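Local coordinates for protein UL16 (Human herpesvirus 5 strain ad169, PDB 2WY3), which helps cytomegalovirus escape natural killer cells by sequestering ligands of the host KLRK1 receptor, such as ULBP1 and ULBP2, inside the infected cell, at residues G32-T44 / C114-L128. Sequence-based numbering, arbitrary orientation.
Sequences GMCISICYYENVT and CLRCENGTTKIIERL. With NAG (2-acetamido-2-deoxy-beta-D-glucopyranose), chain I.
I35 O touches CD2 of L128 at 3.7 Å, and S36 sets its CB against the same methyl at 3.8 Å, while its OG faces the sulfur of C114. At I37 the outer edge of strand 34-41 is bridged by water: one water accepts from I37 N, another from Y39 N, and each donates to one carboxylate oxygen of E126, whose OE2 is also hydrogen-bonded to W28 NE1. C38 makes the covalent link, SG to C114 SG at 2.0 Å, with E126 CB packed on its sulfur. This disulfide pins two sheets face to face in an immunoglobulin-like beta sandwich: strand 34-41 is an edge strand of the three-stranded sheet, and C114 belongs to the six-stranded one. Y40 follows, with I125 CD1 centred over one ring face, 3.6 Å from the centroid in a CH-pi contact. The tyrosine OH donates to L115 O at 2.7 Å, approaching from above the carbonyl plane, and R116 CD lies at the ring edge. With chi1 at -160° and an extended chain, R116 runs past the ring in the opposite direction and grips E41 O end-on with NH1 (3.0 Å) and NH2 (2.9 Å), the oxygen lying in the guanidinium plane. Its NE salt-bridges E47. Next along, N42 carries the N-linked sugar.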
loop_
_atom_site.group_PDB
_atom_site.type_symbol
_atom_site.label_atom_id
_atom_site.label_comp_id
_atom_site.label_asym_id
_atom_site.label_seq_id
_atom_site.Cartn_x
_atom_site.Cartn_y
_atom_site.Cartn_z
ATOM N N GLY B 32 -3.055 -17.272 -5.687
ATOM C CA GLY B 32 -4.418 -16.771 -5.564
ATOM C C GLY B 32 -4.486 -15.264 -5.387
ATOM O O GLY B 32 -5.554 -14.697 -5.171
ATOM N N MET B 33 -3.336 -14.609 -5.467
ATOM C CA MET B 33 -3.281 -13.157 -5.300
ATOM C C MET B 33 -2.250 -12.565 -6.259
ATOM O O MET B 33 -1.184 -13.153 -6.484
ATOM C CB MET B 33 -2.953 -12.789 -3.834
ATOM C CG MET B 33 -2.550 -11.322 -3.608
ATOM S SD MET B 33 -2.327 -10.878 -1.848
ATOM C CE MET B 33 -4.003 -11.012 -1.294
ATOM N N CYS B 34 -2.576 -11.421 -6.854
ATOM C CA CYS B 34 -1.598 -10.705 -7.671
ATOM C C CYS B 34 -1.505 -9.271 -7.176
ATOM O O CYS B 34 -2.217 -8.392 -7.664
ATOM C CB CYS B 34 -1.976 -10.706 -9.153
ATOM S SG CYS B 34 -0.797 -9.739 -10.159
ATOM N N ILE B 35 -0.655 -9.061 -6.181
ATOM C CA ILE B 35 -0.356 -7.722 -5.691
ATOM C C ILE B 35 1.160 -7.582 -5.602
ATOM O O ILE B 35 1.809 -8.224 -4.773
ATOM C CB ILE B 35 -0.959 -7.485 -4.296
ATOM C CG1 ILE B 35 -2.487 -7.570 -4.367
ATOM C CG2 ILE B 35 -0.511 -6.120 -3.741
ATOM C CD1 ILE B 35 -3.170 -7.399 -3.007
ATOM N N SER B 36 1.703 -6.752 -6.483
ATOM C CA SER B 36 3.114 -6.421 -6.496
ATOM C C SER B 36 3.261 -4.959 -6.116
ATOM O O SER B 36 2.575 -4.095 -6.672
ATOM C CB SER B 36 3.669 -6.685 -7.903
ATOM O OG SER B 36 4.754 -5.839 -8.228
ATOM N N ILE B 37 4.118 -4.690 -5.137
ATOM C CA ILE B 37 4.371 -3.325 -4.686
ATOM C C ILE B 37 5.885 -3.116 -4.645
ATOM O O ILE B 37 6.553 -3.553 -3.710
ATOM C CB ILE B 37 3.782 -3.073 -3.286
ATOM C CG1 ILE B 37 2.294 -3.460 -3.272
ATOM C CG2 ILE B 37 3.992 -1.607 -2.892
ATOM C CD1 ILE B 37 1.644 -3.513 -1.877
ATOM N N CYS B 38 6.427 -2.459 -5.660
ATOM C CA CYS B 38 7.873 -2.324 -5.768
ATOM C C CYS B 38 8.394 -0.975 -5.292
ATOM O O CYS B 38 7.787 0.056 -5.548
ATOM C CB CYS B 38 8.281 -2.608 -7.192
ATOM S SG CYS B 38 7.940 -4.358 -7.561
ATOM N N TYR B 39 9.527 -1.023 -4.607
ATOM C CA TYR B 39 10.040 0.076 -3.812
ATOM C C TYR B 39 11.254 0.707 -4.479
ATOM O O TYR B 39 12.296 0.056 -4.624
ATOM C CB TYR B 39 10.433 -0.558 -2.476
ATOM C CG TYR B 39 10.764 0.334 -1.318
ATOM C CD1 TYR B 39 9.874 0.467 -0.254
ATOM C CD2 TYR B 39 11.982 0.980 -1.234
ATOM C CE1 TYR B 39 10.180 1.246 0.846
ATOM C CE2 TYR B 39 12.301 1.768 -0.131
ATOM C CZ TYR B 39 11.391 1.894 0.903
ATOM O OH TYR B 39 11.703 2.666 2.000
ATOM N N TYR B 40 11.120 1.964 -4.893
ATOM C CA TYR B 40 12.185 2.668 -5.617
ATOM C C TYR B 40 12.637 3.900 -4.847
ATOM O O TYR B 40 11.861 4.835 -4.664
ATOM C CB TYR B 40 11.663 3.172 -6.969
ATOM C CG TYR B 40 11.384 2.116 -8.018
ATOM C CD1 TYR B 40 12.285 1.884 -9.057
ATOM C CD2 TYR B 40 10.203 1.382 -7.991
ATOM C CE1 TYR B 40 12.014 0.938 -10.040
ATOM C CE2 TYR B 40 9.931 0.430 -8.949
ATOM C CZ TYR B 40 10.836 0.202 -9.968
ATOM O OH TYR B 40 10.547 -0.739 -10.923
ATOM N N GLU B 41 13.895 3.930 -4.429
ATOM C CA GLU B 41 14.431 5.133 -3.791
ATOM C C GLU B 41 15.025 6.089 -4.821
ATOM O O GLU B 41 15.563 5.652 -5.840
ATOM C CB GLU B 41 15.509 4.735 -2.770
ATOM C CG GLU B 41 14.949 3.803 -1.709
ATOM C CD GLU B 41 15.975 3.318 -0.711
ATOM O OE1 GLU B 41 16.905 2.592 -1.116
ATOM O OE2 GLU B 41 15.826 3.647 0.484
ATOM N N ASN B 42 14.863 7.383 -4.549
ATOM C CA ASN B 42 15.512 8.459 -5.299
ATOM C C ASN B 42 15.276 8.430 -6.811
ATOM O O ASN B 42 16.204 8.571 -7.611
ATOM C CB ASN B 42 17.006 8.499 -4.981
ATOM C CG ASN B 42 17.292 9.072 -3.601
ATOM O OD1 ASN B 42 16.373 9.420 -2.856
ATOM N ND2 ASN B 42 18.571 9.180 -3.257
ATOM N N VAL B 43 14.018 8.260 -7.191
ATOM C CA VAL B 43 13.619 8.293 -8.591
ATOM C C VAL B 43 13.731 9.724 -9.100
ATOM O O VAL B 43 13.227 10.644 -8.463
ATOM C CB VAL B 43 12.173 7.793 -8.760
ATOM C CG1 VAL B 43 11.719 7.926 -10.217
ATOM C CG2 VAL B 43 12.073 6.339 -8.304
ATOM N N THR B 44 14.397 9.934 -10.232
ATOM C CA THR B 44 14.496 11.294 -10.764
ATOM C C THR B 44 13.323 11.612 -11.678
ATOM O O THR B 44 12.643 10.712 -12.153
ATOM C CB THR B 44 15.808 11.539 -11.538
ATOM O OG1 THR B 44 15.881 10.645 -12.652
ATOM C CG2 THR B 44 17.009 11.316 -10.634
ATOM N N CYS B 114 9.802 -6.026 -11.582
ATOM C CA CYS B 114 9.932 -4.575 -11.428
ATOM C C CYS B 114 11.313 -4.152 -11.871
ATOM O O CYS B 114 12.316 -4.612 -11.324
ATOM C CB CYS B 114 9.697 -4.159 -9.986
ATOM S SG CYS B 114 7.941 -4.397 -9.563
ATOM N N LEU B 115 11.353 -3.256 -12.857
ATOM C CA LEU B 115 12.560 -2.985 -13.617
ATOM C C LEU B 115 13.155 -1.654 -13.242
ATOM O O LEU B 115 12.428 -0.726 -12.905
ATOM C CB LEU B 115 12.229 -2.912 -15.114
ATOM C CG LEU B 115 11.516 -4.117 -15.734
ATOM C CD1 LEU B 115 11.332 -3.879 -17.238
ATOM C CD2 LEU B 115 12.314 -5.380 -15.477
ATOM N N ARG B 116 14.478 -1.573 -13.327
ATOM C CA ARG B 116 15.200 -0.305 -13.211
ATOM C C ARG B 116 16.500 -0.388 -13.981
ATOM O O ARG B 116 17.148 -1.430 -14.004
ATOM C CB ARG B 116 15.530 0.024 -11.752
ATOM C CG ARG B 116 15.842 1.514 -11.536
ATOM C CD ARG B 116 15.976 1.878 -10.060
ATOM N NE ARG B 116 15.926 3.341 -9.912
ATOM C CZ ARG B 116 15.855 3.978 -8.752
ATOM N NH1 ARG B 116 15.833 3.291 -7.613
ATOM N NH2 ARG B 116 15.810 5.301 -8.734
ATOM N N CYS B 117 16.915 0.739 -14.542
ATOM C CA CYS B 117 18.190 0.816 -15.241
ATOM C C CYS B 117 19.276 1.329 -14.297
ATOM O O CYS B 117 19.111 2.369 -13.671
ATOM C CB CYS B 117 18.052 1.747 -16.444
ATOM S SG CYS B 117 19.504 1.828 -17.501
ATOM N N GLU B 118 20.379 0.598 -14.192
ATOM C CA GLU B 118 21.496 1.053 -13.377
ATOM C C GLU B 118 22.778 0.907 -14.193
ATOM O O GLU B 118 23.045 -0.155 -14.761
ATOM C CB GLU B 118 21.589 0.258 -12.073
ATOM C CG GLU B 118 22.841 0.592 -11.260
ATOM C CD GLU B 118 23.141 -0.421 -10.164
ATOM O OE1 GLU B 118 22.236 -1.200 -9.791
ATOM O OE2 GLU B 118 24.290 -0.437 -9.671
ATOM N N ASN B 119 23.557 1.980 -14.274
ATOM C CA ASN B 119 24.778 1.959 -15.067
ATOM C C ASN B 119 24.517 1.427 -16.469
ATOM O O ASN B 119 25.351 0.719 -17.030
ATOM C CB ASN B 119 25.847 1.090 -14.397
ATOM C CG ASN B 119 26.234 1.590 -13.022
ATOM O OD1 ASN B 119 25.866 2.699 -12.625
ATOM N ND2 ASN B 119 26.985 0.771 -12.281
ATOM N N GLY B 120 23.350 1.743 -17.025
ATOM C CA GLY B 120 23.036 1.326 -18.378
ATOM C C GLY B 120 22.766 -0.157 -18.566
ATOM O O GLY B 120 22.796 -0.658 -19.693
ATOM N N THR B 121 22.499 -0.864 -17.472
ATOM C CA THR B 121 22.059 -2.253 -17.557
ATOM C C THR B 121 20.714 -2.451 -16.856
ATOM O O THR B 121 20.418 -1.785 -15.868
ATOM C CB THR B 121 23.086 -3.220 -16.940
ATOM O OG1 THR B 121 22.665 -4.572 -17.165
ATOM C CG2 THR B 121 23.215 -2.982 -15.445
ATOM N N THR B 122 19.907 -3.367 -17.375
ATOM C CA THR B 122 18.609 -3.661 -16.774
ATOM C C THR B 122 18.758 -4.442 -15.468
ATOM O O THR B 122 19.424 -5.484 -15.420
ATOM C CB THR B 122 17.715 -4.437 -17.760
ATOM O OG1 THR B 122 17.540 -3.656 -18.950
ATOM C CG2 THR B 122 16.359 -4.707 -17.146
ATOM N N LYS B 123 18.143 -3.925 -14.406
ATOM C CA LYS B 123 18.094 -4.625 -13.119
ATOM C C LYS B 123 16.663 -5.015 -12.824
ATOM O O LYS B 123 15.728 -4.365 -13.295
ATOM C CB LYS B 123 18.568 -3.709 -11.990
ATOM C CG LYS B 123 19.859 -2.977 -12.296
ATOM C CD LYS B 123 21.018 -3.941 -12.408
ATOM C CE LYS B 123 21.543 -4.339 -11.042
ATOM N NZ LYS B 123 22.822 -5.105 -11.150
ATOM N N ILE B 124 16.485 -6.075 -12.040
ATOM C CA ILE B 124 15.163 -6.412 -11.557
ATOM C C ILE B 124 15.175 -6.247 -10.056
ATOM O O ILE B 124 15.870 -6.985 -9.351
ATOM C CB ILE B 124 14.753 -7.850 -11.919
ATOM C CG1 ILE B 124 14.647 -7.992 -13.442
ATOM C CG2 ILE B 124 13.418 -8.178 -11.256
ATOM C CD1 ILE B 124 14.452 -9.447 -13.929
ATOM N N ILE B 125 14.464 -5.247 -9.554
ATOM C CA ILE B 125 14.559 -5.000 -8.108
ATOM C C ILE B 125 13.690 -5.972 -7.321
ATOM O O ILE B 125 13.993 -6.313 -6.172
ATOM C CB ILE B 125 14.258 -3.539 -7.733
ATOM C CG1 ILE B 125 12.809 -3.175 -8.040
ATOM C CG2 ILE B 125 15.207 -2.599 -8.464
ATOM C CD1 ILE B 125 12.441 -1.788 -7.514
ATOM N N GLU B 126 12.622 -6.436 -7.949
ATOM C CA GLU B 126 11.744 -7.424 -7.316
ATOM C C GLU B 126 11.030 -8.242 -8.365
ATOM O O GLU B 126 10.593 -7.712 -9.383
ATOM C CB GLU B 126 10.711 -6.730 -6.418
ATOM C CG GLU B 126 9.799 -7.701 -5.685
ATOM C CD GLU B 126 8.902 -7.028 -4.641
ATOM O OE1 GLU B 126 9.187 -5.883 -4.206
ATOM O OE2 GLU B 126 7.898 -7.661 -4.258
ATOM N N ARG B 127 10.917 -9.538 -8.110
ATOM C CA ARG B 127 10.230 -10.444 -9.021
ATOM C C ARG B 127 9.138 -11.156 -8.246
ATOM O O ARG B 127 9.380 -11.689 -7.160
ATOM C CB ARG B 127 11.215 -11.465 -9.599
ATOM C CG ARG B 127 10.540 -12.680 -10.277
ATOM C CD ARG B 127 11.608 -13.549 -10.929
ATOM N NE ARG B 127 12.191 -12.892 -12.100
ATOM C CZ ARG B 127 13.306 -13.285 -12.706
ATOM N NH1 ARG B 127 14.001 -14.321 -12.239
ATOM N NH2 ARG B 127 13.734 -12.629 -13.775
ATOM N N LEU B 128 7.922 -11.144 -8.791
ATOM C CA LEU B 128 6.811 -11.836 -8.152
ATOM C C LEU B 128 6.251 -12.862 -9.122
ATOM O O LEU B 128 5.896 -12.521 -10.251
ATOM C CB LEU B 128 5.708 -10.842 -7.773
ATOM C CG LEU B 128 4.384 -11.503 -7.394
ATOM C CD1 LEU B 128 4.541 -12.231 -6.040
ATOM C CD2 LEU B 128 3.248 -10.466 -7.363
HETATM C C1 NAG I . 18.640 9.738 -1.932
HETATM C C2 NAG I . 19.578 8.756 -1.241
HETATM C C3 NAG I . 20.037 9.256 0.122
HETATM C C4 NAG I . 20.487 10.707 0.042
HETATM C C5 NAG I . 19.410 11.556 -0.621
HETATM C C6 NAG I . 19.851 13.012 -0.722
HETATM C C7 NAG I . 19.390 6.353 -1.539
HETATM C C8 NAG I . 18.884 5.098 -0.893
HETATM N N2 NAG I . 18.890 7.493 -1.073
HETATM O O3 NAG I . 21.102 8.454 0.585
HETATM O O4 NAG I . 20.738 11.199 1.339
HETATM O O5 NAG I . 19.127 11.063 -1.916
HETATM O O6 NAG I . 20.906 13.114 -1.653
HETATM O O7 NAG I . 20.218 6.306 -2.449
HETATM O O HOH W 1 7.194 -7.608 -8.868
HETATM O O HOH W 2 5.843 -6.428 -3.326
HETATM O O HOH W 3 10.642 -3.698 -4.273
#